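PDB 4FYE: SidF, inhibitor of growth family, member 3, which acts as a Legionella phosphoinositide phosphatase, probably removing a 3-phosphate from phosphatidylinositol phosphates. Local coordinates for residues T437-A442 and A545-H550; S482-Q487 and N551-L556; Q411-S416 and V445-D450. The protein carries 1 engineered substitution. One frame throughout, in Å; residues are numbered along the deposited sequence.

Interaction 1: residues T437-A442 and A545-H550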
ATOM      1  N   THR A 437     -10.704   0.598 -18.365  1.00 59.67           N
ATOM      2  CA  THR A 437      -9.811  -0.356 -17.710  1.00 55.24           C
ATOM      3  C   THR A 437     -10.146  -1.769 -18.196  1.00 58.12           C
ATOM      4  O   THR A 437      -9.470  -2.740 -17.780  1.00 61.94           O
ATOM      5  CB  THR A 437     -10.031  -0.377 -16.158  1.00 54.58           C
ATOM      6  OG1 THR A 437     -11.427  -0.674 -15.910  1.00 56.02           O
ATOM      7  CG2 THR A 437      -9.628   0.937 -15.498  1.00 45.53           C
ATOM      8  N   LYS A 438     -11.206  -1.895 -19.006  1.00 59.95           N
ATOM      9  CA  LYS A 438     -11.662  -3.205 -19.533  1.00 64.47           C
ATOM     10  C   LYS A 438     -10.484  -4.044 -20.048  1.00 65.23           C
ATOM     11  O   LYS A 438     -10.285  -5.171 -19.582  1.00 63.41           O
ATOM     12  CB  LYS A 438     -12.727  -3.033 -20.638  1.00 67.66           C
ATOM     13  CG  LYS A 438     -13.619  -4.261 -20.883  1.00 74.60           C
ATOM     14  CD  LYS A 438     -14.204  -4.347 -22.317  1.00 86.12           C
ATOM     15  CE  LYS A 438     -13.577  -5.418 -23.261  1.00 93.22           C
ATOM     16  NZ  LYS A 438     -12.295  -6.085 -22.818  1.00 85.56           N
ATOM     17  N   ASN A 439      -9.718  -3.496 -21.005  1.00 66.47           N
ATOM     18  CA  ASN A 439      -8.574  -4.213 -21.598  1.00 65.39           C
ATOM     19  C   ASN A 439      -7.496  -4.681 -20.576  1.00 69.58           C
ATOM     20  O   ASN A 439      -7.047  -5.867 -20.606  1.00 68.31           O
ATOM     21  CB  ASN A 439      -7.916  -3.368 -22.711  1.00 62.52           C
ATOM     22  CG  ASN A 439      -8.715  -3.407 -24.040  1.00 70.74           C
ATOM     23  OD1 ASN A 439      -9.627  -4.230 -24.230  1.00 69.25           O
ATOM     24  ND2 ASN A 439      -8.371  -2.510 -24.961  1.00 64.42           N
ATOM     25  N   GLN A 440      -7.080  -3.766 -19.686  1.00 63.92           N
ATOM     26  CA  GLN A 440      -5.917  -4.033 -18.840  1.00 55.97           C
ATOM     27  C   GLN A 440      -6.322  -5.065 -17.826  1.00 54.28           C
ATOM     28  O   GLN A 440      -5.541  -5.935 -17.470  1.00 54.37           O
ATOM     29  CB  GLN A 440      -5.401  -2.757 -18.204  1.00 52.40           C
ATOM     30  CG  GLN A 440      -4.216  -2.917 -17.243  1.00 53.64           C
ATOM     31  CD  GLN A 440      -3.118  -3.846 -17.743  1.00 56.71           C
ATOM     32  OE1 GLN A 440      -2.813  -3.930 -18.949  1.00 54.88           O
ATOM     33  NE2 GLN A 440      -2.553  -4.579 -16.824  1.00 52.40           N
ATOM     34  N   ASN A 441      -7.592  -5.048 -17.456  1.00 54.61           N
ATOM     35  CA  ASN A 441      -8.077  -5.939 -16.416  1.00 55.30           C
ATOM     36  C   ASN A 441      -8.215  -7.380 -16.906  1.00 57.07           C
ATOM     37  O   ASN A 441      -7.750  -8.344 -16.235  1.00 58.44           O
ATOM     38  CB  ASN A 441      -9.367  -5.382 -15.790  1.00 56.43           C
ATOM     39  CG  ASN A 441      -9.089  -4.242 -14.815  1.00 54.47           C
ATOM     40  OD1 ASN A 441      -7.965  -4.076 -14.337  1.00 50.43           O
ATOM     41  ND2 ASN A 441     -10.115  -3.441 -14.526  1.00 52.99           N
ATOM     42  N   ALA A 442      -8.765  -7.528 -18.100  1.00 56.05           N
ATOM     43  CA  ALA A 442      -8.674  -8.821 -18.794  1.00 61.72           C
ATOM     44  C   ALA A 442      -7.198  -9.323 -19.087  1.00 63.82           C
ATOM     45  O   ALA A 442      -6.850 -10.482 -18.804  1.00 70.51           O
ATOM     46  CB  ALA A 442      -9.546  -8.837 -20.053  1.00 61.85           C
ATOM     47  N   ALA A 545      -2.779  -4.495 -30.337  1.00 80.15           N
ATOM     48  CA  ALA A 545      -2.983  -5.802 -30.950  1.00 84.52           C
ATOM     49  C   ALA A 545      -2.859  -6.907 -29.904  1.00 84.17           C
ATOM     50  O   ALA A 545      -3.582  -7.913 -29.946  1.00 86.34           O
ATOM     51  CB  ALA A 545      -2.029  -6.025 -32.125  1.00 82.71           C
ATOM     52  N   ILE A 546      -1.937  -6.692 -28.960  1.00 84.75           N
ATOM     53  CA  ILE A 546      -1.764  -7.535 -27.760  1.00 77.65           C
ATOM     54  C   ILE A 546      -3.047  -7.611 -26.927  1.00 75.38           C
ATOM     55  O   ILE A 546      -3.506  -8.705 -26.551  1.00 73.34           O
ATOM     56  CB  ILE A 546      -0.592  -7.015 -26.912  1.00 76.87           C
ATOM     57  CG1 ILE A 546       0.712  -7.267 -27.664  1.00 78.28           C
ATOM     58  CG2 ILE A 546      -0.551  -7.688 -25.541  1.00 74.32           C
ATOM     59  CD1 ILE A 546       1.944  -6.632 -27.069  1.00 71.15           C
ATOM     60  N   TYR A 547      -3.642  -6.454 -26.650  1.00 73.31           N
ATOM     61  CA  TYR A 547      -4.940  -6.449 -26.015  1.00 73.68           C
ATOM     62  C   TYR A 547      -5.961  -7.290 -26.798  1.00 77.91           C
ATOM     63  O   TYR A 547      -6.684  -8.110 -26.198  1.00 73.94           O
ATOM     64  CB  TYR A 547      -5.430  -5.015 -25.843  1.00 72.77           C
ATOM     65  CG  TYR A 547      -4.782  -4.301 -24.689  1.00 69.39           C
ATOM     66  CD1 TYR A 547      -4.642  -4.934 -23.462  1.00 67.08           C
ATOM     67  CD2 TYR A 547      -4.336  -2.975 -24.810  1.00 71.09           C
ATOM     68  CE1 TYR A 547      -4.058  -4.279 -22.383  1.00 64.72           C
ATOM     69  CE2 TYR A 547      -3.754  -2.299 -23.735  1.00 66.93           C
ATOM     70  CZ  TYR A 547      -3.614  -2.954 -22.518  1.00 65.97           C
ATOM     71  OH  TYR A 547      -3.019  -2.322 -21.409  1.00 66.57           O
ATOM     72  N   GLU A 548      -5.977  -7.112 -28.134  1.00 85.83           N
ATOM     73  CA  GLU A 548      -6.965  -7.755 -29.023  1.00 90.98           C
ATOM     74  C   GLU A 548      -6.875  -9.251 -28.794  1.00 87.53           C
ATOM     75  O   GLU A 548      -7.888  -9.955 -28.755  1.00 86.70           O
ATOM     76  CB  GLU A 548      -6.695  -7.437 -30.512  1.00100.58           C
ATOM     77  CG  GLU A 548      -7.333  -6.164 -31.081  1.00110.53           C
ATOM     78  CD  GLU A 548      -8.585  -6.421 -31.935  1.00120.84           C
ATOM     79  OE1 GLU A 548      -8.454  -6.878 -33.105  1.00127.53           O
ATOM     80  OE2 GLU A 548      -9.710  -6.134 -31.449  1.00117.72           O
ATOM     81  N   LEU A 549      -5.642  -9.717 -28.608  1.00 83.00           N
ATOM     82  CA  LEU A 549      -5.369 -11.136 -28.396  1.00 82.67           C
ATOM     83  C   LEU A 549      -5.842 -11.594 -27.014  1.00 82.06           C
ATOM     84  O   LEU A 549      -6.524 -12.643 -26.894  1.00 80.15           O
ATOM     85  CB  LEU A 549      -3.886 -11.414 -28.618  1.00 81.31           C
ATOM     86  CG  LEU A 549      -3.474 -11.311 -30.094  1.00 86.90           C
ATOM     87  CD1 LEU A 549      -1.964 -11.482 -30.293  1.00 87.71           C
ATOM     88  CD2 LEU A 549      -4.253 -12.312 -30.940  1.00 86.64           C
ATOM     89  N   HIS A 550      -5.504 -10.791 -25.986  1.00 76.44           N
ATOM     90  CA  HIS A 550      -6.002 -11.037 -24.649  1.00 75.54           C
ATOM     91  C   HIS A 550      -7.496 -11.139 -24.680  1.00 75.08           C
ATOM     92  O   HIS A 550      -8.070 -12.066 -24.101  1.00 75.66           O
ATOM     93  CB  HIS A 550      -5.541  -9.982 -23.622  1.00 74.42           C
ATOM     94  CG  HIS A 550      -4.168 -10.276 -23.006  1.00 73.74           C
ATOM     95  ND1 HIS A 550      -3.904 -11.396 -22.304  1.00 74.24           N
ATOM     96  CD2 HIS A 550      -2.977  -9.559 -23.032  1.00 73.61           C
ATOM     97  CE1 HIS A 550      -2.608 -11.416 -21.919  1.00 75.12           C
ATOM     98  NE2 HIS A 550      -2.043 -10.288 -22.360  1.00 77.38           N
TER

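Interaction 2: residues S482-Q487 and N551-L556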
ATOM      1  N   SER A 482      -2.726 -22.019 -25.871  1.00 99.40           N
ATOM      2  CA  SER A 482      -1.268 -21.944 -26.031  1.00104.32           C
ATOM      3  C   SER A 482      -0.919 -21.146 -27.270  1.00105.02           C
ATOM      4  O   SER A 482       0.091 -20.417 -27.309  1.00100.28           O
ATOM      5  CB  SER A 482      -0.684 -23.353 -26.157  1.00110.28           C
ATOM      6  OG  SER A 482      -1.464 -24.313 -25.457  1.00112.20           O
ATOM      7  N   ASP A 483      -1.796 -21.307 -28.262  1.00106.38           N
ATOM      8  CA  ASP A 483      -1.745 -20.624 -29.531  1.00106.61           C
ATOM      9  C   ASP A 483      -1.650 -19.118 -29.382  1.00101.58           C
ATOM     10  O   ASP A 483      -0.615 -18.516 -29.673  1.00 99.64           O
ATOM     11  CB  ASP A 483      -2.981 -20.985 -30.343  1.00108.11           C
ATOM     12  CG  ASP A 483      -2.667 -21.124 -31.808  1.00119.11           C
ATOM     13  OD1 ASP A 483      -1.458 -20.984 -32.137  1.00117.13           O
ATOM     14  OD2 ASP A 483      -3.601 -21.394 -32.617  1.00120.72           O
ATOM     15  N   LEU A 484      -2.731 -18.508 -28.910  1.00101.08           N
ATOM     16  CA  LEU A 484      -2.740 -17.065 -28.722  1.00 95.60           C
ATOM     17  C   LEU A 484      -1.682 -16.591 -27.724  1.00 87.47           C
ATOM     18  O   LEU A 484      -1.144 -15.492 -27.867  1.00 83.80           O
ATOM     19  CB  LEU A 484      -4.118 -16.591 -28.330  1.00 96.77           C
ATOM     20  CG  LEU A 484      -5.259 -16.938 -29.285  1.00103.74           C
ATOM     21  CD1 LEU A 484      -6.487 -17.336 -28.474  1.00102.11           C
ATOM     22  CD2 LEU A 484      -5.575 -15.751 -30.185  1.00103.95           C
ATOM     23  N   ASN A 485      -1.371 -17.417 -26.724  1.00 87.85           N
ATOM     24  CA  ASN A 485      -0.306 -17.077 -25.747  1.00 84.90           C
ATOM     25  C   ASN A 485       1.056 -16.919 -26.437  1.00 88.98           C
ATOM     26  O   ASN A 485       1.796 -15.967 -26.155  1.00 81.81           O
ATOM     27  CB  ASN A 485      -0.243 -18.090 -24.587  1.00 84.19           C
ATOM     28  CG  ASN A 485      -1.058 -17.647 -23.374  1.00 85.93           C
ATOM     29  OD1 ASN A 485      -1.060 -16.476 -23.018  1.00 83.96           O
ATOM     30  ND2 ASN A 485      -1.730 -18.584 -22.727  1.00 84.06           N
ATOM     31  N   GLN A 486       1.347 -17.843 -27.367  1.00 92.52           N
ATOM     32  CA  GLN A 486       2.536 -17.786 -28.230  1.00 96.15           C
ATOM     33  C   GLN A 486       2.614 -16.484 -29.035  1.00 93.81           C
ATOM     34  O   GLN A 486       3.646 -15.796 -29.059  1.00 90.38           O
ATOM     35  CB  GLN A 486       2.526 -18.974 -29.206  1.00104.02           C
ATOM     36  CG  GLN A 486       3.877 -19.331 -29.796  1.00108.04           C
ATOM     37  CD  GLN A 486       4.834 -19.852 -28.735  1.00109.71           C
ATOM     38  OE1 GLN A 486       5.133 -21.039 -28.713  1.00116.25           O
ATOM     39  NE2 GLN A 486       5.297 -18.970 -27.834  1.00101.90           N
ATOM     40  N   GLN A 487       1.497 -16.164 -29.680  1.00 92.07           N
ATOM     41  CA  GLN A 487       1.350 -14.951 -30.467  1.00 92.33           C
ATOM     42  C   GLN A 487       1.537 -13.645 -29.655  1.00 92.26           C
ATOM     43  O   GLN A 487       1.879 -12.595 -30.224  1.00 93.96           O
ATOM     44  CB  GLN A 487      -0.045 -14.958 -31.091  1.00 93.16           C
ATOM     45  CG  GLN A 487      -0.322 -16.073 -32.102  1.00 98.79           C
ATOM     46  CD  GLN A 487      -1.548 -15.731 -32.966  1.00103.32           C
ATOM     47  OE1 GLN A 487      -2.413 -16.586 -33.201  1.00104.44           O
ATOM     48  NE2 GLN A 487      -1.618 -14.472 -33.419  1.00102.14           N
ATOM     49  N   ASN A 551      -8.148 -10.221 -25.382  1.00 74.35           N
ATOM     50  CA  ASN A 551      -9.613 -10.231 -25.393  1.00 78.45           C
ATOM     51  C   ASN A 551     -10.149 -11.535 -25.982  1.00 81.26           C
ATOM     52  O   ASN A 551     -11.162 -12.051 -25.537  1.00 82.11           O
ATOM     53  CB  ASN A 551     -10.187  -8.973 -26.068  1.00 76.49           C
ATOM     54  CG  ASN A 551      -9.950  -7.711 -25.221  1.00 76.97           C
ATOM     55  OD1 ASN A 551      -9.750  -6.602 -25.733  1.00 77.67           O
ATOM     56  ND2 ASN A 551      -9.953  -7.887 -23.906  1.00 71.39           N
ATOM     57  N   GLN A 552      -9.430 -12.111 -26.929  1.00 82.72           N
ATOM     58  CA  GLN A 552      -9.865 -13.404 -27.455  1.00 89.27           C
ATOM     59  C   GLN A 552      -9.646 -14.527 -26.431  1.00 87.41           C
ATOM     60  O   GLN A 552     -10.444 -15.472 -26.339  1.00 86.36           O
ATOM     61  CB  GLN A 552      -9.154 -13.736 -28.770  1.00 92.58           C
ATOM     62  CG  GLN A 552      -9.543 -12.864 -29.957  1.00 92.43           C
ATOM     63  CD  GLN A 552      -8.596 -13.105 -31.124  1.00 96.36           C
ATOM     64  OE1 GLN A 552      -8.599 -14.184 -31.737  1.00 92.80           O
ATOM     65  NE2 GLN A 552      -7.751 -12.111 -31.409  1.00 96.26           N
ATOM     66  N   ILE A 553      -8.572 -14.421 -25.653  1.00 83.31           N
ATOM     67  CA  ILE A 553      -8.339 -15.426 -24.614  1.00 82.91           C
ATOM     68  C   ILE A 553      -9.427 -15.377 -23.526  1.00 83.17           C
ATOM     69  O   ILE A 553      -9.967 -16.408 -23.097  1.00 86.55           O
ATOM     70  CB  ILE A 553      -6.923 -15.301 -24.041  1.00 82.24           C
ATOM     71  CG1 ILE A 553      -5.936 -15.698 -25.143  1.00 80.84           C
ATOM     72  CG2 ILE A 553      -6.775 -16.119 -22.755  1.00 79.76           C
ATOM     73  CD1 ILE A 553      -4.464 -15.573 -24.814  1.00 77.51           C
ATOM     74  N   ASP A 554      -9.761 -14.161 -23.125  1.00 79.91           N
ATOM     75  CA  ASP A 554     -10.815 -13.891 -22.163  1.00 80.68           C
ATOM     76  C   ASP A 554     -12.128 -14.613 -22.494  1.00 83.68           C
ATOM     77  O   ASP A 554     -12.653 -15.376 -21.675  1.00 80.30           O
ATOM     78  CB  ASP A 554     -11.058 -12.381 -22.154  1.00 81.91           C
ATOM     79  CG  ASP A 554     -11.424 -11.866 -20.797  1.00 80.60           C
ATOM     80  OD1 ASP A 554     -12.334 -11.020 -20.744  1.00 83.96           O
ATOM     81  OD2 ASP A 554     -10.804 -12.305 -19.795  1.00 81.06           O
ATOM     82  N   ALA A 555     -12.629 -14.368 -23.708  1.00 85.29           N
ATOM     83  CA  ALA A 555     -13.828 -15.029 -24.253  1.00 90.43           C
ATOM     84  C   ALA A 555     -13.873 -16.525 -23.969  1.00 91.61           C
ATOM     85  O   ALA A 555     -14.878 -17.049 -23.471  1.00 90.75           O
ATOM     86  CB  ALA A 555     -13.911 -14.801 -25.758  1.00 88.71           C
ATOM     87  N   LEU A 556     -12.768 -17.191 -24.290  1.00 90.37           N
ATOM     88  CA  LEU A 556     -12.659 -18.626 -24.111  1.00 92.15           C
ATOM     89  C   LEU A 556     -12.517 -19.027 -22.649  1.00 90.65           C
ATOM     90  O   LEU A 556     -13.055 -20.046 -22.221  1.00 93.64           O
ATOM     91  CB  LEU A 556     -11.493 -19.173 -24.924  1.00 90.82           C
ATOM     92  CG  LEU A 556     -11.753 -19.196 -26.442  1.00 99.21           C
ATOM     93  CD1 LEU A 556     -10.422 -19.414 -27.134  1.00 95.90           C
ATOM     94  CD2 LEU A 556     -12.791 -20.234 -26.890  1.00 93.79           C
TER

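Interaction 3: residues Q411-S416 and V445-D450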
ATOM      1  N   GLN A 411       9.057  -7.173 -13.677  1.00 50.96           N
ATOM      2  CA  GLN A 411       7.852  -7.721 -14.274  1.00 51.93           C
ATOM      3  C   GLN A 411       6.667  -7.035 -13.608  1.00 54.57           C
ATOM      4  O   GLN A 411       6.570  -7.018 -12.385  1.00 51.18           O
ATOM      5  CB  GLN A 411       7.753  -9.223 -14.044  1.00 56.96           C
ATOM      6  CG  GLN A 411       8.844 -10.023 -14.753  1.00 70.43           C
ATOM      7  CD  GLN A 411       8.523 -11.511 -14.823  1.00 80.68           C
ATOM      8  OE1 GLN A 411       9.039 -12.301 -14.023  1.00 84.83           O
ATOM      9  NE2 GLN A 411       7.667 -11.900 -15.778  1.00 79.19           N
ATOM     10  N   ALA A 412       5.784  -6.489 -14.430  1.00 52.74           N
ATOM     11  CA  ALA A 412       4.604  -5.809 -14.024  1.00 54.09           C
ATOM     12  C   ALA A 412       3.302  -6.647 -14.074  1.00 58.89           C
ATOM     13  O   ALA A 412       3.074  -7.483 -14.960  1.00 55.84           O
ATOM     14  CB  ALA A 412       4.420  -4.639 -14.933  1.00 51.92           C
ATOM     15  N   ARG A 413       2.444  -6.398 -13.100  1.00 54.99           N
ATOM     16  CA  ARG A 413       1.091  -6.833 -13.194  1.00 54.53           C
ATOM     17  C   ARG A 413       0.257  -5.712 -12.542  1.00 52.74           C
ATOM     18  O   ARG A 413       0.474  -5.317 -11.396  1.00 45.06           O
ATOM     19  CB  ARG A 413       0.862  -8.167 -12.470  1.00 58.86           C
ATOM     20  CG  ARG A 413       1.844  -9.308 -12.715  1.00 55.04           C
ATOM     21  CD  ARG A 413       1.316 -10.014 -13.895  1.00 60.90           C
ATOM     22  NE  ARG A 413       1.984 -11.257 -14.142  1.00 66.02           N
ATOM     23  CZ  ARG A 413       2.941 -11.389 -15.052  1.00 68.73           C
ATOM     24  NH1 ARG A 413       3.338 -10.321 -15.733  1.00 64.03           N
ATOM     25  NH2 ARG A 413       3.488 -12.583 -15.284  1.00 60.36           N
ATOM     26  N   MET A 414      -0.716  -5.211 -13.284  1.00 49.84           N
ATOM     27  CA  MET A 414      -1.427  -4.104 -12.827  1.00 49.75           C
ATOM     28  C   MET A 414      -2.866  -4.350 -13.073  1.00 51.79           C
ATOM     29  O   MET A 414      -3.204  -4.726 -14.191  1.00 51.45           O
ATOM     30  CB  MET A 414      -1.019  -2.850 -13.543  1.00 46.86           C
ATOM     31  CG  MET A 414      -1.921  -1.759 -12.992  1.00 48.75           C
ATOM     32  SD  MET A 414      -1.429  -0.207 -13.643  0.62 42.59           S
ATOM     33  CE  MET A 414      -2.529   0.947 -12.926  1.00 44.47           C
ATOM     34  N   SER A 415      -3.702  -4.128 -12.038  1.00 47.84           N
ATOM     35  CA  SER A 415      -5.180  -4.144 -12.206  1.00 49.59           C
ATOM     36  C   SER A 415      -5.816  -2.859 -11.718  1.00 47.27           C
ATOM     37  O   SER A 415      -5.252  -2.163 -10.918  1.00 50.00           O
ATOM     38  CB  SER A 415      -5.831  -5.338 -11.499  1.00 52.00           C
ATOM     39  OG  SER A 415      -5.566  -5.353 -10.104  1.00 53.27           O
ATOM     40  N   SER A 416      -7.009  -2.527 -12.172  1.00 48.98           N
ATOM     41  CA  SER A 416      -7.583  -1.306 -11.693  1.00 44.26           C
ATOM     42  C   SER A 416      -9.070  -1.461 -11.627  1.00 46.48           C
ATOM     43  O   SER A 416      -9.751  -1.367 -12.646  1.00 47.15           O
ATOM     44  CB  SER A 416      -7.193  -0.199 -12.618  1.00 48.43           C
ATOM     45  OG  SER A 416      -7.706   1.008 -12.116  1.00 51.80           O
ATOM     46  N   VAL A 445      -6.023 -10.451 -15.721  1.00 52.71           N
ATOM     47  CA  VAL A 445      -6.582 -11.716 -15.328  1.00 51.71           C
ATOM     48  C   VAL A 445      -5.845 -12.847 -16.038  1.00 58.33           C
ATOM     49  O   VAL A 445      -5.415 -13.835 -15.405  1.00 59.67           O
ATOM     50  CB  VAL A 445      -8.118 -11.749 -15.493  1.00 51.86           C
ATOM     51  CG1 VAL A 445      -8.649 -13.177 -15.421  1.00 50.87           C
ATOM     52  CG2 VAL A 445      -8.785 -10.906 -14.399  1.00 47.85           C
ATOM     53  N   ASN A 446      -5.641 -12.712 -17.347  1.00 60.34           N
ATOM     54  CA  ASN A 446      -4.911 -13.767 -18.093  1.00 60.83           C
ATOM     55  C   ASN A 446      -3.487 -13.985 -17.517  1.00 60.03           C
ATOM     56  O   ASN A 446      -3.033 -15.118 -17.310  1.00 58.11           O
ATOM     57  CB  ASN A 446      -4.789 -13.393 -19.556  1.00 59.07           C
ATOM     58  CG  ASN A 446      -6.074 -13.494 -20.299  1.00 63.11           C
ATOM     59  OD1 ASN A 446      -6.943 -14.330 -19.983  1.00 66.81           O
ATOM     60  ND2 ASN A 446      -6.212 -12.652 -21.337  1.00 64.08           N
ATOM     61  N   GLN A 447      -2.791 -12.896 -17.248  1.00 58.88           N
ATOM     62  CA  GLN A 447      -1.415 -13.035 -16.750  1.00 60.41           C
ATOM     63  C   GLN A 447      -1.377 -13.842 -15.475  1.00 59.01           C
ATOM     64  O   GLN A 447      -0.630 -14.801 -15.370  1.00 61.05           O
ATOM     65  CB  GLN A 447      -0.820 -11.681 -16.472  1.00 58.39           C
ATOM     66  CG  GLN A 447      -0.786 -10.801 -17.699  1.00 61.51           C
ATOM     67  CD  GLN A 447      -0.229  -9.419 -17.411  1.00 58.77           C
ATOM     68  OE1 GLN A 447      -0.684  -8.709 -16.517  1.00 55.04           O
ATOM     69  NE2 GLN A 447       0.778  -9.039 -18.173  1.00 55.01           N
ATOM     70  N   MET A 448      -2.231 -13.464 -14.530  1.00 58.81           N
ATOM     71  CA  MET A 448      -2.219 -14.017 -13.180  1.00 57.64           C
ATOM     72  C   MET A 448      -2.704 -15.429 -13.266  1.00 58.27           C
ATOM     73  O   MET A 448      -2.255 -16.298 -12.540  1.00 64.94           O
ATOM     74  CB  MET A 448      -3.164 -13.208 -12.243  1.00 61.14           C
ATOM     75  CG  MET A 448      -2.714 -11.773 -11.958  1.00 56.91           C
ATOM     76  SD  MET A 448      -1.172 -11.768 -11.013  1.00 56.41           S
ATOM     77  CE  MET A 448      -1.743 -12.155  -9.341  1.00 54.10           C
ATOM     78  N   THR A 449      -3.648 -15.675 -14.148  1.00 57.76           N
ATOM     79  CA  THR A 449      -4.053 -17.029 -14.287  1.00 60.67           C
ATOM     80  C   THR A 449      -2.942 -17.888 -14.939  1.00 65.97           C
ATOM     81  O   THR A 449      -2.649 -18.973 -14.444  1.00 70.48           O
ATOM     82  CB  THR A 449      -5.502 -17.223 -14.854  1.00 63.72           C
ATOM     83  OG1 THR A 449      -5.482 -18.250 -15.835  1.00 64.95           O
ATOM     84  CG2 THR A 449      -6.117 -15.975 -15.473  1.00 60.00           C
ATOM     85  N   ASP A 450      -2.292 -17.410 -16.000  1.00 67.02           N
ATOM     86  CA  ASP A 450      -1.116 -18.139 -16.581  1.00 68.80           C
ATOM     87  C   ASP A 450      -0.005 -18.394 -15.506  1.00 70.30           C
ATOM     88  O   ASP A 450       0.484 -19.528 -15.369  1.00 63.86           O
ATOM     89  CB  ASP A 450      -0.583 -17.444 -17.874  1.00 70.47           C
ATOM     90  CG  ASP A 450      -1.594 -17.550 -19.114  1.00 81.65           C
ATOM     91  OD1 ASP A 450      -1.960 -18.686 -19.511  1.00 86.54           O
ATOM     92  OD2 ASP A 450      -2.012 -16.517 -19.725  1.00 77.75           O
TER

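Interaction 1: residues T437-A442 and A545-H550
Y547 carries most of the contact, its ring reaching from 545-550 to N439 and Q440 on 437-442. CB of N439 lies over one face of that ring as a CH-pi contact, 3.8 Å from the ring centroid and displaced toward the CG-CD1 side of the ring. Its closest ring atom is CD1 of Y547, which it approaches to 3.7 Å. At the far end of the ring the phenol adds a directional bond: OH of Y547 donates to OE1 of Q440 over 2.9 Å. The hydroxyl lies in the carbonyl plane of the Q440 amide and uses a lone pair of OE1, with a C=O...donor angle of 139°. CG of Q440 lies anti to the backbone N (chi1 177°) and the chain then bends at chi2 (44°), a turn that brings the amide to the edge of the tyrosine. The same OE1 also accepts from NH1 of R443, while NE2 of Q440 bonds to O of M414 on strand 402-416, so the amide is fixed at both ends.

In the fold this is the packing of the first turn of helix 438-458 against the long helix 522-583, whose part here belongs to a predicted coiled coil. R381 of helix 373-387 touches both Y547 and Q440.

Further along, L549 leans on I488 of helix 482-514. H550 points its CB toward 437-442 and comes up beside A442, more loosely than Y547 meets its partners; its ND1 is hydrogen-bonded to ND2 of N446, one turn farther along helix 438-458.

Interaction 2: residues S482-Q487 and N551-L556
The amide of Q552 presents one face to L484: the methyl CD2 of L484 sits above that plane, displaced toward the oxygen end, 3.7 Å from OE1 of Q552. A second amide is met in the same way, with the methyl CD1 of I553 over a face of the N485 carboxamide and 4.0 Å from OD1 of N485. Between these two pairs lies the apolar centre of the contact. The side chains of L484 and I553 lie alongside each other, pointing opposite ways, CB of L484 resting 3.7 Å from CD1 of I553, and CD1 of L484 packing 3.8 Å from CG1 of I553.

The backbones run antiparallel, their directions 161° apart and the segment axes 10.2 Å from each other, an arrangement that fits the coiled coil predicted for residues 481-559, in which helix 482-514 returns as helix 522-583. L549, one turn before I553, also touches L484, and the CG2 branch of I553 meets N446 of helix 438-458.

I553 CG1 stands opposite its carbonyl carbon (chi1 -68°) and the chain continues extended at chi2 (177°), which carries CD1 across to the neighbouring helix. Both amide nitrogens have weak bonds elsewhere, N485 ND2 to OD1 of D450 and Q552 NE2 to O of E548. Across the interface itself the approaches are carbon to carbon or carbon to amide oxygen: methyls set against amide faces and apolar carbons give non-directional van der Waals packing.

Interaction 3: residues Q411-S416 and V445-D450
R413, laid against Q447, donates from NH1 to O of A412 over 3.0 Å, with an N-H...acceptor angle of 150° and the donor above the carbonyl plane. The guanidinium thus folds back on its own strand, the chain bending at chi2 (-88°), while NH2 forms a salt bridge to OD1 of D451 just beyond 445-450. This is helix-on-sheet packing in a mixed alpha-beta fold: strand 402-416, second in a mixed four-stranded sheet and bonded through its backbone to E356 and Y358 of strand 353-360, is covered here by helix 438-458. The strand and helix directions differ by 128°, and the axes of the two segments come within 9.0 Å.

Across the contact, Q447 supplies most of the surface. Its CB lies over one face of the guanidinium, toward the rim, 3.7 Å from NE of R413. Farther out, OE1 of Q447 rests 3.5 Å from CD of R413, a carbon that may carry some of the positive charge. The amide's other end, NE2, is 3.8 Å from NH1 of R413, two donors that merely pass.

The arginine is buried, and its charge is probably offset by D451 while the Q447 methylene shields one side. M448, which also packs on M631 and L634 of helix 626-637, lies at another side of the arginine: its SD is near the guanidinium plane, at the edge, and comes 4.2 Å from CD of R413.

The three contacts form a layered cluster on one side of the chain's centre. Interactions 1 and 2 have centres about 11 Å apart, as do interactions 1 and 3; interactions 2 and 3 are about 14 Å apart. Helix 438-458 is shared by interactions 1 and 3, and helix 522-583 by interactions 1 and 2, so the sheet strand 402-416, then helix 438-458, then the coiled-coil helices follow outward. Along the chain, interaction 3 closes before interaction 2 opens, while the segments of interaction 1 alternate with those of both. Helix 438-458 thereby lies between the predicted coiled coil and the four-stranded sheet of the phosphatase and touches both.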